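Local coordinates for Lin2960 protein (Listeria innocua, PDB 3OOP) that is of unknown function but probably binds DNA and regulates transcription as a MarR-type regulator, at residues M27-S32 / R109-A114; P37-V42 / N69-V74; E44-N49 / S93-T98. All coordinates share one frame; numbering follows the deposited sequence.

Overall arrangement
The three contacts follow the MarR-type fold outward from the long helices into the winged helix-turn-helix. Interaction 1 sets the chain leaving helix 2-29 against helix 99-119; interactions 2 and 3 share helix 37-49, which meets helix 65-77 through its first turns and strand 94-97 through its last. The centres of interactions 2 and 3 lie about 11 Å apart, and V72 CG2 touches L95 CD1 at 3.8 Å. Interaction 1 is about 17 Å from interaction 2 and about 19 Å from interaction 3, centre to centre. W40 packs on I30, and in one of its conformers R109 packs on W40 and pairs with E47 (R109 NH2 to E47 OE1 2.8 Å), so helix 37-49 links all three.

Interaction 1: M27-S32 / R109-A114; sequences MRSIAS and RDIVEA
I30 and I111 meet through their CG2 methyls where the chain leaving helix 2-29 meets helix 99-119, two of the long helices of the MarR-type fold. The two branched side chains slant across one another, with CG2 of I30 3.7 Å from CG2 of I111. The same I30 methyl lies 3.8 Å from CG2 of V112, so one methyl touches two consecutive residues of the facing helix. Its placement follows from the first torsion of I30: CG1 stands between the backbone N and the carbonyl carbon (chi1 58°), which sets CG2 anti to the carbonyl carbon and leaves it to face helix 99-119. The CG1 branch instead carries CD1 to W40 of helix 37-49, and L108 adds a further apolar neighbour.

S29 makes the other half of the contact. Its CB points toward helix 99-119, and OG comes over the backbone of V112, 4.1 Å from CA, while lying 3.8 Å from CG2 of I111. These are van der Waals approaches; the hydroxyl has its polar partner three residues back, at the carbonyl oxygen of L26. No hydrogen bond joins the two segments, and the buried area of 194 Å² is modest. I111 CG2, anti to its own backbone N, also meets the main chain, lying 3.4 Å from the carbonyl O of S29.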
HETATM    1  N   MSE A  27      -8.912  -9.869 -14.118  1.00 28.90           N
HETATM    2  CA  MSE A  27      -9.329  -9.192 -15.353  1.00 29.99           C
HETATM    3  C   MSE A  27      -8.952  -9.998 -16.590  1.00 30.17           C
HETATM    4  O   MSE A  27      -9.720 -10.033 -17.551  1.00 30.52           O
HETATM    5  CB  MSE A  27      -8.833  -7.742 -15.405  1.00 30.95           C
HETATM    6  CG  MSE A  27      -9.608  -6.801 -14.445  1.00 34.40           C
HETATM    7 SE   MSE A  27     -11.588  -6.982 -14.467  0.70 40.64          SE
HETATM    8  CE  MSE A  27     -11.895  -8.369 -13.104  1.00 40.55           C
ATOM      9  N   ARG A  28      -7.817 -10.697 -16.548  1.00 29.93           N
ATOM     10  CA  ARG A  28      -7.419 -11.593 -17.658  1.00 30.44           C
ATOM     11  C   ARG A  28      -8.405 -12.732 -17.882  1.00 30.42           C
ATOM     12  O   ARG A  28      -8.579 -13.204 -19.014  1.00 30.58           O
ATOM     13  CB  ARG A  28      -6.017 -12.179 -17.446  1.00 31.27           C
ATOM     14  CG  ARG A  28      -4.915 -11.198 -17.694  1.00 32.64           C
ATOM     15  CD  ARG A  28      -3.596 -11.876 -18.045  1.00 34.71           C
ATOM     16  NE  ARG A  28      -3.045 -12.682 -16.955  1.00 36.56           N
ATOM     17  CZ  ARG A  28      -2.434 -12.189 -15.879  1.00 38.13           C
ATOM     18  NH1 ARG A  28      -2.311 -10.879 -15.710  1.00 38.60           N
ATOM     19  NH2 ARG A  28      -1.962 -13.018 -14.958  1.00 39.12           N
ATOM     20  N   SER A  29      -9.055 -13.164 -16.806  1.00 29.48           N
ATOM     21  CA  SER A  29      -9.974 -14.299 -16.877  1.00 29.63           C
ATOM     22  C   SER A  29     -11.176 -13.999 -17.752  1.00 29.20           C
ATOM     23  O   SER A  29     -11.757 -14.913 -18.320  1.00 29.88           O
ATOM     24  CB  SER A  29     -10.425 -14.737 -15.474  1.00 29.52           C
ATOM     25  OG  SER A  29     -11.415 -13.887 -14.933  1.00 29.67           O
ATOM     26  N   ILE A  30     -11.536 -12.722 -17.879  1.00 28.76           N
ATOM     27  CA  ILE A  30     -12.688 -12.346 -18.711  1.00 28.77           C
ATOM     28  C   ILE A  30     -12.287 -11.528 -19.952  1.00 28.91           C
ATOM     29  O   ILE A  30     -13.130 -10.921 -20.622  1.00 28.51           O
ATOM     30  CB  ILE A  30     -13.792 -11.656 -17.872  1.00 28.82           C
ATOM     31  CG1 ILE A  30     -13.258 -10.401 -17.171  1.00 29.78           C
ATOM     32  CG2 ILE A  30     -14.377 -12.662 -16.825  1.00 29.06           C
ATOM     33  CD1 ILE A  30     -14.366  -9.538 -16.544  1.00 33.12           C
ATOM     34  N   ALA A  31     -10.991 -11.549 -20.264  1.00 29.07           N
ATOM     35  CA  ALA A  31     -10.442 -10.791 -21.403  1.00 29.74           C
ATOM     36  C   ALA A  31     -11.121 -11.093 -22.743  1.00 29.83           C
ATOM     37  O   ALA A  31     -11.244 -10.206 -23.596  1.00 29.61           O
ATOM     38  CB  ALA A  31      -8.920 -11.015 -21.515  1.00 30.46           C
ATOM     39  N   SER A  32     -11.570 -12.331 -22.933  1.00 29.78           N
ATOM     40  CA  SER A  32     -12.109 -12.733 -24.231  1.00 30.52           C
ATOM     41  C   SER A  32     -13.589 -12.392 -24.396  1.00 30.55           C
ATOM     42  O   SER A  32     -14.142 -12.566 -25.474  1.00 30.50           O
ATOM     43  CB  SER A  32     -11.869 -14.224 -24.500  1.00 30.70           C
ATOM     44  OG  SER A  32     -10.491 -14.523 -24.385  1.00 33.44           O
ATOM     45  N   ARG A 109     -19.486 -13.397 -13.579  1.00 29.34           N
ATOM     46  CA  ARG A 109     -19.263 -13.609 -12.151  0.50 29.74           C
ATOM     47  C   ARG A 109     -18.720 -15.011 -11.889  1.00 30.06           C
ATOM     48  O   ARG A 109     -17.818 -15.183 -11.078  1.00 30.47           O
ATOM     49  CB  ARG A 109     -20.539 -13.386 -11.340  0.50 29.86           C
ATOM     50  CG  ARG A 109     -20.854 -11.930 -11.042  0.50 30.18           C
ATOM     51  CD  ARG A 109     -21.488 -11.778  -9.670  0.50 31.36           C
ATOM     52  NE  ARG A 109     -22.133 -10.479  -9.480  0.50 32.58           N
ATOM     53  CZ  ARG A 109     -21.521  -9.386  -9.038  0.50 32.88           C
ATOM     54  NH1 ARG A 109     -20.223  -9.412  -8.750  0.50 34.41           N
ATOM     55  NH2 ARG A 109     -22.209  -8.257  -8.884  0.50 32.16           N
ATOM     56  N   ASP A 110     -19.267 -15.999 -12.589  1.00 30.29           N
ATOM     57  CA  ASP A 110     -18.842 -17.402 -12.416  1.00 31.69           C
ATOM     58  C   ASP A 110     -17.382 -17.610 -12.831  1.00 31.53           C
ATOM     59  O   ASP A 110     -16.624 -18.320 -12.155  1.00 31.16           O
ATOM     60  CB  ASP A 110     -19.773 -18.358 -13.178  1.00 32.81           C
ATOM     61  CG  ASP A 110     -21.137 -18.532 -12.500  1.00 35.10           C
ATOM     62  OD1 ASP A 110     -21.284 -18.202 -11.300  1.00 37.70           O
ATOM     63  OD2 ASP A 110     -22.075 -19.012 -13.175  1.00 38.52           O
ATOM     64  N   ILE A 111     -16.994 -16.974 -13.935  1.00 30.96           N
ATOM     65  CA  ILE A 111     -15.619 -17.053 -14.430  1.00 31.30           C
ATOM     66  C   ILE A 111     -14.666 -16.400 -13.440  1.00 30.56           C
ATOM     67  O   ILE A 111     -13.631 -16.986 -13.090  1.00 30.62           O
ATOM     68  CB  ILE A 111     -15.467 -16.402 -15.811  1.00 31.29           C
ATOM     69  CG1 ILE A 111     -16.224 -17.222 -16.855  1.00 33.04           C
ATOM     70  CG2 ILE A 111     -13.981 -16.323 -16.202  1.00 31.34           C
ATOM     71  CD1 ILE A 111     -16.823 -16.371 -17.924  1.00 35.78           C
ATOM     72  N   VAL A 112     -15.015 -15.195 -12.988  1.00 29.89           N
ATOM     73  CA  VAL A 112     -14.199 -14.479 -12.002  1.00 29.88           C
ATOM     74  C   VAL A 112     -14.065 -15.266 -10.692  1.00 30.42           C
ATOM     75  O   VAL A 112     -12.967 -15.375 -10.137  1.00 30.24           O
ATOM     76  CB  VAL A 112     -14.740 -13.044 -11.763  1.00 29.49           C
ATOM     77  CG1 VAL A 112     -13.994 -12.355 -10.634  1.00 29.94           C
ATOM     78  CG2 VAL A 112     -14.647 -12.223 -13.060  1.00 29.00           C
ATOM     79  N   GLU A 113     -15.172 -15.835 -10.223  1.00 30.89           N
ATOM     80  CA  GLU A 113     -15.188 -16.638  -9.001  0.50 31.76           C
ATOM     81  C   GLU A 113     -14.271 -17.860  -9.113  1.00 32.00           C
ATOM     82  O   GLU A 113     -13.537 -18.205  -8.172  1.00 32.65           O
ATOM     83  CB  GLU A 113     -16.621 -17.071  -8.700  0.50 32.26           C
ATOM     84  CG  GLU A 113     -16.831 -17.681  -7.332  0.50 34.58           C
ATOM     85  CD  GLU A 113     -18.256 -17.510  -6.848  0.50 37.04           C
ATOM     86  OE1 GLU A 113     -18.441 -16.871  -5.791  0.50 38.05           O
ATOM     87  OE2 GLU A 113     -19.190 -17.996  -7.525  0.50 39.28           O
ATOM     88  N   ALA A 114     -14.321 -18.521 -10.269  1.00 31.97           N
ATOM     89  CA  ALA A 114     -13.470 -19.692 -10.501  1.00 32.90           C
ATOM     90  C   ALA A 114     -11.985 -19.313 -10.489  1.00 32.58           C
ATOM     91  O   ALA A 114     -11.162 -20.027  -9.900  1.00 32.59           O
ATOM     92  CB  ALA A 114     -13.847 -20.405 -11.793  1.00 33.50           C
TER

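Interaction 2: P37-V42 / N69-V74; sequences PEQWSV and NRIVDV
Within the winged helix-turn-helix of the MarR-type fold, helix 37-49 crosses helix 65-77, which by its place after helix 54-61 would correspond to the recognition helix of MarR relatives. The local axes are nearly perpendicular and approach to 9.8 Å. I71 is central to the apolar part. Its CG2 lies 3.7 Å from CG2 of V42 and also packs against the backbone of Q39 at CA, while CD1 extends along E38, touching CB and CG.

The exposed margin is closed by a salt bridge between E38 and R70. The guanidinium group approaches end-on, giving one terminal nitrogen to each carboxylate oxygen: R70 NH1 to E38 OE1 is 2.8 Å and nearly straight (174°), and R70 NH2 to E38 OE2 is 3.0 Å and more bent. Both oxygens are met on their syn sides, but the two planes are turned 39° apart, so the pair is twisted rather than coplanar. R70 runs extended until it bends at chi3 (63°), which swings the guanidinium back toward helix 37-49 and brings one face to CG1 of I71, 4.0 Å from the plane and offset toward the rim of the group. The two hydrogen bonds thus limit rotation of both charged groups beside an aliphatic surface.

Further along helix 65-77, the Q39 side chain crosses that of V74 at about a right angle, with Q39 NE2 3.4 Å from V74 CG1. Q39 OE1 is held by K78 NZ and the backbone N of T36. L75 of helix 65-77 packs on Q39 and V42, K63 from the preceding loop covers E38 and I71, and V72 turns to I81 and R83 of strand 81-84.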
ATOM      1  N   PRO A  37     -13.278  -4.535 -18.998  1.00 37.95           N
ATOM      2  CA  PRO A  37     -13.071  -4.366 -17.543  1.00 37.44           C
ATOM      3  C   PRO A  37     -13.843  -3.205 -16.893  1.00 36.70           C
ATOM      4  O   PRO A  37     -14.452  -3.398 -15.838  1.00 36.13           O
ATOM      5  CB  PRO A  37     -11.564  -4.107 -17.423  1.00 38.35           C
ATOM      6  CG  PRO A  37     -10.979  -4.749 -18.588  1.00 38.70           C
ATOM      7  CD  PRO A  37     -12.004  -4.802 -19.693  1.00 38.53           C
ATOM      8  N   GLU A  38     -13.816  -2.022 -17.509  1.00 35.91           N
ATOM      9  CA  GLU A  38     -14.520  -0.858 -16.958  1.00 35.41           C
ATOM     10  C   GLU A  38     -16.044  -1.020 -17.047  1.00 33.94           C
ATOM     11  O   GLU A  38     -16.781  -0.572 -16.167  1.00 33.63           O
ATOM     12  CB  GLU A  38     -14.045   0.456 -17.613  1.00 36.47           C
ATOM     13  CG  GLU A  38     -14.472   0.642 -19.070  1.00 38.68           C
ATOM     14  CD  GLU A  38     -14.144   2.024 -19.636  1.00 42.20           C
ATOM     15  OE1 GLU A  38     -14.343   2.206 -20.856  1.00 44.90           O
ATOM     16  OE2 GLU A  38     -13.689   2.915 -18.883  1.00 43.83           O
ATOM     17  N   GLN A  39     -16.505  -1.678 -18.114  1.00 32.72           N
ATOM     18  CA  GLN A  39     -17.922  -1.992 -18.271  1.00 31.35           C
ATOM     19  C   GLN A  39     -18.331  -3.005 -17.214  1.00 30.35           C
ATOM     20  O   GLN A  39     -19.440  -2.942 -16.685  1.00 30.37           O
ATOM     21  CB  GLN A  39     -18.202  -2.526 -19.679  1.00 31.12           C
ATOM     22  CG  GLN A  39     -18.146  -1.454 -20.757  1.00 32.76           C
ATOM     23  CD  GLN A  39     -18.001  -2.032 -22.153  1.00 33.41           C
ATOM     24  OE1 GLN A  39     -18.155  -3.240 -22.363  1.00 34.08           O
ATOM     25  NE2 GLN A  39     -17.698  -1.173 -23.116  1.00 34.87           N
ATOM     26  N   TRP A  40     -17.437  -3.937 -16.913  1.00 29.57           N
ATOM     27  CA  TRP A  40     -17.702  -4.944 -15.893  1.00 29.41           C
ATOM     28  C   TRP A  40     -17.835  -4.305 -14.519  1.00 29.27           C
ATOM     29  O   TRP A  40     -18.745  -4.647 -13.769  1.00 29.13           O
ATOM     30  CB  TRP A  40     -16.615  -6.010 -15.899  1.00 29.52           C
ATOM     31  CG  TRP A  40     -16.644  -6.956 -14.728  1.00 30.02           C
ATOM     32  CD1 TRP A  40     -15.644  -7.158 -13.830  1.00 31.17           C
ATOM     33  CD2 TRP A  40     -17.714  -7.831 -14.343  1.00 33.04           C
ATOM     34  NE1 TRP A  40     -16.010  -8.112 -12.912  1.00 31.85           N
ATOM     35  CE2 TRP A  40     -17.281  -8.534 -13.192  1.00 32.99           C
ATOM     36  CE3 TRP A  40     -18.998  -8.080 -14.845  1.00 34.10           C
ATOM     37  CZ2 TRP A  40     -18.082  -9.483 -12.540  1.00 34.68           C
ATOM     38  CZ3 TRP A  40     -19.800  -9.025 -14.188  1.00 36.14           C
ATOM     39  CH2 TRP A  40     -19.333  -9.711 -13.048  1.00 35.83           C
ATOM     40  N   SER A  41     -16.953  -3.363 -14.202  1.00 29.80           N
ATOM     41  CA  SER A  41     -17.030  -2.664 -12.915  1.00 30.18           C
ATOM     42  C   SER A  41     -18.413  -2.074 -12.701  1.00 29.44           C
ATOM     43  O   SER A  41     -19.008  -2.229 -11.626  1.00 29.76           O
ATOM     44  CB  SER A  41     -15.983  -1.555 -12.820  1.00 30.84           C
ATOM     45  OG  SER A  41     -14.685  -2.116 -12.866  1.00 36.07           O
ATOM     46  N   VAL A  42     -18.924  -1.404 -13.728  1.00 28.43           N
ATOM     47  CA  VAL A  42     -20.228  -0.762 -13.638  1.00 28.05           C
ATOM     48  C   VAL A  42     -21.351  -1.808 -13.588  1.00 27.99           C
ATOM     49  O   VAL A  42     -22.231  -1.723 -12.735  1.00 27.55           O
ATOM     50  CB  VAL A  42     -20.436   0.291 -14.751  1.00 28.11           C
ATOM     51  CG1 VAL A  42     -21.858   0.807 -14.734  1.00 28.12           C
ATOM     52  CG2 VAL A  42     -19.464   1.456 -14.550  1.00 28.77           C
ATOM     53  N   ASN A  69     -21.366   8.109 -16.826  1.00 41.62           N
ATOM     54  CA  ASN A  69     -22.322   8.456 -17.872  0.50 41.49           C
ATOM     55  C   ASN A  69     -21.965   7.783 -19.203  1.00 41.14           C
ATOM     56  O   ASN A  69     -22.832   7.228 -19.876  1.00 41.22           O
ATOM     57  CB  ASN A  69     -22.425   9.978 -18.030  0.50 42.18           C
ATOM     58  CG  ASN A  69     -22.944  10.667 -16.772  0.50 42.31           C
ATOM     59  OD1 ASN A  69     -23.406  10.013 -15.831  0.50 42.67           O
ATOM     60  ND2 ASN A  69     -22.868  11.995 -16.751  0.50 42.77           N
ATOM     61  N   ARG A  70     -20.681   7.816 -19.554  1.00 40.18           N
ATOM     62  CA  ARG A  70     -20.183   7.204 -20.794  1.00 39.02           C
ATOM     63  C   ARG A  70     -20.397   5.690 -20.802  1.00 37.77           C
ATOM     64  O   ARG A  70     -20.895   5.133 -21.787  1.00 37.46           O
ATOM     65  CB  ARG A  70     -18.694   7.513 -20.986  1.00 39.38           C
ATOM     66  CG  ARG A  70     -18.022   6.736 -22.130  1.00 39.69           C
ATOM     67  CD  ARG A  70     -16.573   7.181 -22.381  1.00 41.81           C
ATOM     68  NE  ARG A  70     -15.672   6.953 -21.245  1.00 41.75           N
ATOM     69  CZ  ARG A  70     -15.114   5.787 -20.930  1.00 42.28           C
ATOM     70  NH1 ARG A  70     -15.376   4.687 -21.632  1.00 42.05           N
ATOM     71  NH2 ARG A  70     -14.310   5.713 -19.880  1.00 43.36           N
ATOM     72  N   ILE A  71     -19.998   5.034 -19.717  1.00 36.45           N
ATOM     73  CA  ILE A  71     -20.100   3.569 -19.618  1.00 35.29           C
ATOM     74  C   ILE A  71     -21.564   3.116 -19.585  1.00 34.86           C
ATOM     75  O   ILE A  71     -21.931   2.153 -20.264  1.00 34.10           O
ATOM     76  CB  ILE A  71     -19.311   2.992 -18.411  1.00 34.92           C
ATOM     77  CG1 ILE A  71     -17.806   3.270 -18.565  1.00 35.38           C
ATOM     78  CG2 ILE A  71     -19.546   1.489 -18.285  1.00 34.29           C
ATOM     79  CD1 ILE A  71     -16.988   3.104 -17.287  1.00 34.63           C
ATOM     80  N   VAL A  72     -22.392   3.818 -18.810  1.00 34.41           N
ATOM     81  CA  VAL A  72     -23.837   3.551 -18.783  1.00 34.43           C
ATOM     82  C   VAL A  72     -24.437   3.636 -20.192  1.00 34.97           C
ATOM     83  O   VAL A  72     -25.232   2.783 -20.589  1.00 34.69           O
ATOM     84  CB  VAL A  72     -24.572   4.467 -17.776  1.00 34.32           C
ATOM     85  CG1 VAL A  72     -26.086   4.409 -17.963  1.00 34.69           C
ATOM     86  CG2 VAL A  72     -24.209   4.052 -16.365  1.00 32.84           C
ATOM     87  N   ASP A  73     -24.040   4.648 -20.958  1.00 35.71           N
ATOM     88  CA  ASP A  73     -24.494   4.726 -22.346  1.00 36.40           C
ATOM     89  C   ASP A  73     -24.115   3.495 -23.193  1.00 35.52           C
ATOM     90  O   ASP A  73     -24.942   2.999 -23.952  1.00 35.74           O
ATOM     91  CB  ASP A  73     -24.068   6.048 -22.993  1.00 37.74           C
ATOM     92  CG  ASP A  73     -24.808   7.250 -22.402  1.00 41.83           C
ATOM     93  OD1 ASP A  73     -25.909   7.061 -21.824  1.00 46.07           O
ATOM     94  OD2 ASP A  73     -24.292   8.391 -22.507  1.00 46.72           O
ATOM     95  N   VAL A  74     -22.896   2.978 -23.039  1.00 34.53           N
ATOM     96  CA  VAL A  74     -22.491   1.764 -23.768  1.00 33.81           C
ATOM     97  C   VAL A  74     -23.326   0.561 -23.319  1.00 32.96           C
ATOM     98  O   VAL A  74     -23.772  -0.231 -24.149  1.00 32.04           O
ATOM     99  CB  VAL A  74     -20.981   1.442 -23.613  1.00 33.84           C
ATOM    100  CG1 VAL A  74     -20.644   0.114 -24.298  1.00 35.12           C
ATOM    101  CG2 VAL A  74     -20.122   2.583 -24.193  1.00 34.24           C
TER

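Interaction 3: E44-N49 / S93-T98; sequences EGIEAN and SLLSLT
I46 reaches strand 94-97 with both of its branches: chi1 of -62° sets CG2 anti to the backbone N and CG1 anti to the carbonyl carbon, and the extended chi2 carries CD1 onward to L95. E47 holds CG anti to its backbone N (chi1 -169°), then bends at chi2, so that its aliphatic part lies on L97 while the carboxylate leads away from the strand.

These side chains seat the last turns of helix 37-49 across the middle strand of the small antiparallel sheet in the winged helix domain. The short axes cross at 93° and come within 7.6 Å. CD1 of I46 is 4.0 Å from CD1 of L95, the two side chains meeting obliquely. CG2 of I46 comes down over the main chain, 3.9 Å from CA of S96 and equally near the carbonyl O of L95, with CD2 of L97 at 4.1 Å on its flank. The other methyl of L97, CD1, packs against E47, 3.6 Å from CG. I81 of strand 81-84 and I57 of helix 54-61 add to the apolar surroundings of I46.

N49 turns back on the preceding turn: ND2 donates to the carbonyl O of G45 at 2.8 Å, on a lone pair in the carbonyl plane.

No hydrogen bond joins the two segments, although L97 N is bonded to E50 OE2 just beyond them, and cohesion rests on hydrocarbon contact. E47 is two-natured, giving CB and CG to L97 and, through OE1, a salt bridge to the given conformer of R109.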
ATOM      1  N   GLU A  44     -21.252  -5.014 -12.623  1.00 29.10           N
ATOM      2  CA  GLU A  44     -21.161  -5.682 -11.319  0.50 29.36           C
ATOM      3  C   GLU A  44     -21.807  -4.833 -10.222  1.00 28.98           C
ATOM      4  O   GLU A  44     -22.533  -5.349  -9.362  1.00 28.69           O
ATOM      5  CB  GLU A  44     -19.682  -5.971 -10.993  0.50 29.67           C
ATOM      6  CG  GLU A  44     -19.349  -6.159  -9.512  0.50 31.73           C
ATOM      7  CD  GLU A  44     -17.898  -5.824  -9.196  0.50 34.20           C
ATOM      8  OE1 GLU A  44     -17.660  -4.960  -8.325  0.50 36.14           O
ATOM      9  OE2 GLU A  44     -16.992  -6.408  -9.820  0.50 35.99           O
ATOM     10  N   GLY A  45     -21.518  -3.530 -10.244  1.00 28.30           N
ATOM     11  CA  GLY A  45     -22.081  -2.597  -9.270  1.00 27.40           C
ATOM     12  C   GLY A  45     -23.584  -2.500  -9.401  1.00 27.20           C
ATOM     13  O   GLY A  45     -24.297  -2.460  -8.408  1.00 28.01           O
ATOM     14  N   ILE A  46     -24.068  -2.445 -10.638  1.00 26.22           N
ATOM     15  CA  ILE A  46     -25.510  -2.441 -10.882  1.00 26.20           C
ATOM     16  C   ILE A  46     -26.158  -3.738 -10.384  1.00 26.68           C
ATOM     17  O   ILE A  46     -27.148  -3.693  -9.653  1.00 27.29           O
ATOM     18  CB  ILE A  46     -25.856  -2.139 -12.366  1.00 25.88           C
ATOM     19  CG1 ILE A  46     -25.359  -0.739 -12.749  1.00 25.97           C
ATOM     20  CG2 ILE A  46     -27.369  -2.230 -12.591  1.00 26.44           C
ATOM     21  CD1 ILE A  46     -25.458  -0.392 -14.250  1.00 25.10           C
ATOM     22  N   GLU A  47     -25.584  -4.885 -10.747  1.00 27.02           N
ATOM     23  CA  GLU A  47     -26.116  -6.174 -10.278  1.00 28.20           C
ATOM     24  C   GLU A  47     -26.189  -6.202  -8.758  1.00 28.57           C
ATOM     25  O   GLU A  47     -27.176  -6.653  -8.209  1.00 28.62           O
ATOM     26  CB  GLU A  47     -25.281  -7.358 -10.798  1.00 28.75           C
ATOM     27  CG  GLU A  47     -25.928  -8.754 -10.572  1.00 31.56           C
ATOM     28  CD  GLU A  47     -25.863  -9.249  -9.130  1.00 35.78           C
ATOM     29  OE1 GLU A  47     -24.882  -8.930  -8.412  1.00 37.50           O
ATOM     30  OE2 GLU A  47     -26.807  -9.974  -8.713  1.00 38.17           O
ATOM     31  N   ALA A  48     -25.155  -5.702  -8.084  1.00 28.76           N
ATOM     32  CA  ALA A  48     -25.082  -5.795  -6.620  1.00 29.61           C
ATOM     33  C   ALA A  48     -26.066  -4.868  -5.901  1.00 29.51           C
ATOM     34  O   ALA A  48     -26.379  -5.085  -4.720  1.00 30.40           O
ATOM     35  CB  ALA A  48     -23.651  -5.537  -6.144  1.00 29.91           C
ATOM     36  N   ASN A  49     -26.558  -3.853  -6.614  1.00 29.06           N
ATOM     37  CA  ASN A  49     -27.356  -2.775  -6.018  1.00 29.20           C
ATOM     38  C   ASN A  49     -28.698  -2.428  -6.672  1.00 29.09           C
ATOM     39  O   ASN A  49     -29.397  -1.535  -6.186  1.00 29.21           O
ATOM     40  CB  ASN A  49     -26.528  -1.492  -5.995  1.00 29.41           C
ATOM     41  CG  ASN A  49     -25.349  -1.572  -5.070  1.00 30.14           C
ATOM     42  OD1 ASN A  49     -25.475  -1.339  -3.867  1.00 33.01           O
ATOM     43  ND2 ASN A  49     -24.185  -1.882  -5.627  1.00 30.24           N
ATOM     44  N   SER A  93     -33.110   9.063 -12.100  1.00 52.18           N
ATOM     45  CA  SER A  93     -32.962   7.864 -12.955  1.00 49.69           C
ATOM     46  C   SER A  93     -32.230   6.652 -12.334  1.00 47.19           C
ATOM     47  O   SER A  93     -31.064   6.736 -11.938  1.00 46.58           O
ATOM     48  CB  SER A  93     -32.337   8.227 -14.311  1.00 49.99           C
ATOM     49  OG  SER A  93     -30.959   8.555 -14.173  1.00 51.39           O
ATOM     50  N   LEU A  94     -32.925   5.517 -12.302  1.00 44.46           N
ATOM     51  CA  LEU A  94     -32.388   4.297 -11.702  1.00 41.59           C
ATOM     52  C   LEU A  94     -32.012   3.261 -12.764  1.00 39.33           C
ATOM     53  O   LEU A  94     -32.719   3.084 -13.759  1.00 38.95           O
ATOM     54  CB  LEU A  94     -33.389   3.708 -10.702  1.00 41.97           C
ATOM     55  CG  LEU A  94     -33.847   4.634  -9.563  1.00 43.09           C
ATOM     56  CD1 LEU A  94     -34.957   3.986  -8.770  1.00 45.14           C
ATOM     57  CD2 LEU A  94     -32.691   5.028  -8.651  1.00 43.32           C
ATOM     58  N   LEU A  95     -30.898   2.576 -12.530  1.00 36.53           N
ATOM     59  CA  LEU A  95     -30.401   1.567 -13.457  1.00 34.22           C
ATOM     60  C   LEU A  95     -30.618   0.177 -12.882  1.00 32.91           C
ATOM     61  O   LEU A  95     -30.420  -0.041 -11.685  1.00 32.03           O
ATOM     62  CB  LEU A  95     -28.902   1.757 -13.690  1.00 34.18           C
ATOM     63  CG  LEU A  95     -28.424   3.175 -13.995  1.00 35.26           C
ATOM     64  CD1 LEU A  95     -26.918   3.270 -13.798  1.00 35.91           C
ATOM     65  CD2 LEU A  95     -28.839   3.553 -15.393  1.00 36.64           C
ATOM     66  N   SER A  96     -31.015  -0.749 -13.752  1.00 31.48           N
ATOM     67  CA  SER A  96     -31.211  -2.149 -13.384  0.50 31.25           C
ATOM     68  C   SER A  96     -30.820  -3.017 -14.569  1.00 30.42           C
ATOM     69  O   SER A  96     -30.684  -2.521 -15.674  1.00 30.84           O
ATOM     70  CB  SER A  96     -32.672  -2.415 -13.018  0.50 31.43           C
ATOM     71  OG  SER A  96     -33.144  -1.494 -12.050  0.50 33.28           O
ATOM     72  N   LEU A  97     -30.661  -4.315 -14.342  1.00 29.84           N
ATOM     73  CA  LEU A  97     -30.277  -5.223 -15.417  1.00 29.15           C
ATOM     74  C   LEU A  97     -31.460  -5.651 -16.276  1.00 29.58           C
ATOM     75  O   LEU A  97     -32.575  -5.798 -15.776  1.00 30.34           O
ATOM     76  CB  LEU A  97     -29.610  -6.475 -14.828  1.00 29.14           C
ATOM     77  CG  LEU A  97     -28.371  -6.292 -13.952  1.00 29.78           C
ATOM     78  CD1 LEU A  97     -27.961  -7.635 -13.360  1.00 30.45           C
ATOM     79  CD2 LEU A  97     -27.220  -5.677 -14.722  1.00 30.42           C
ATOM     80  N   THR A  98     -31.199  -5.865 -17.564  1.00 29.33           N
ATOM     81  CA  THR A  98     -32.117  -6.595 -18.430  1.00 29.25           C
ATOM     82  C   THR A  98     -31.890  -8.097 -18.231  1.00 29.00           C
ATOM     83  O   THR A  98     -30.914  -8.508 -17.589  1.00 28.49           O
ATOM     84  CB  THR A  98     -31.862  -6.274 -19.913  1.00 28.85           C
ATOM     85  OG1 THR A  98     -30.524  -6.663 -20.252  1.00 28.05           O
ATOM     86  CG2 THR A  98     -32.044  -4.783 -20.202  1.00 29.80           C
TER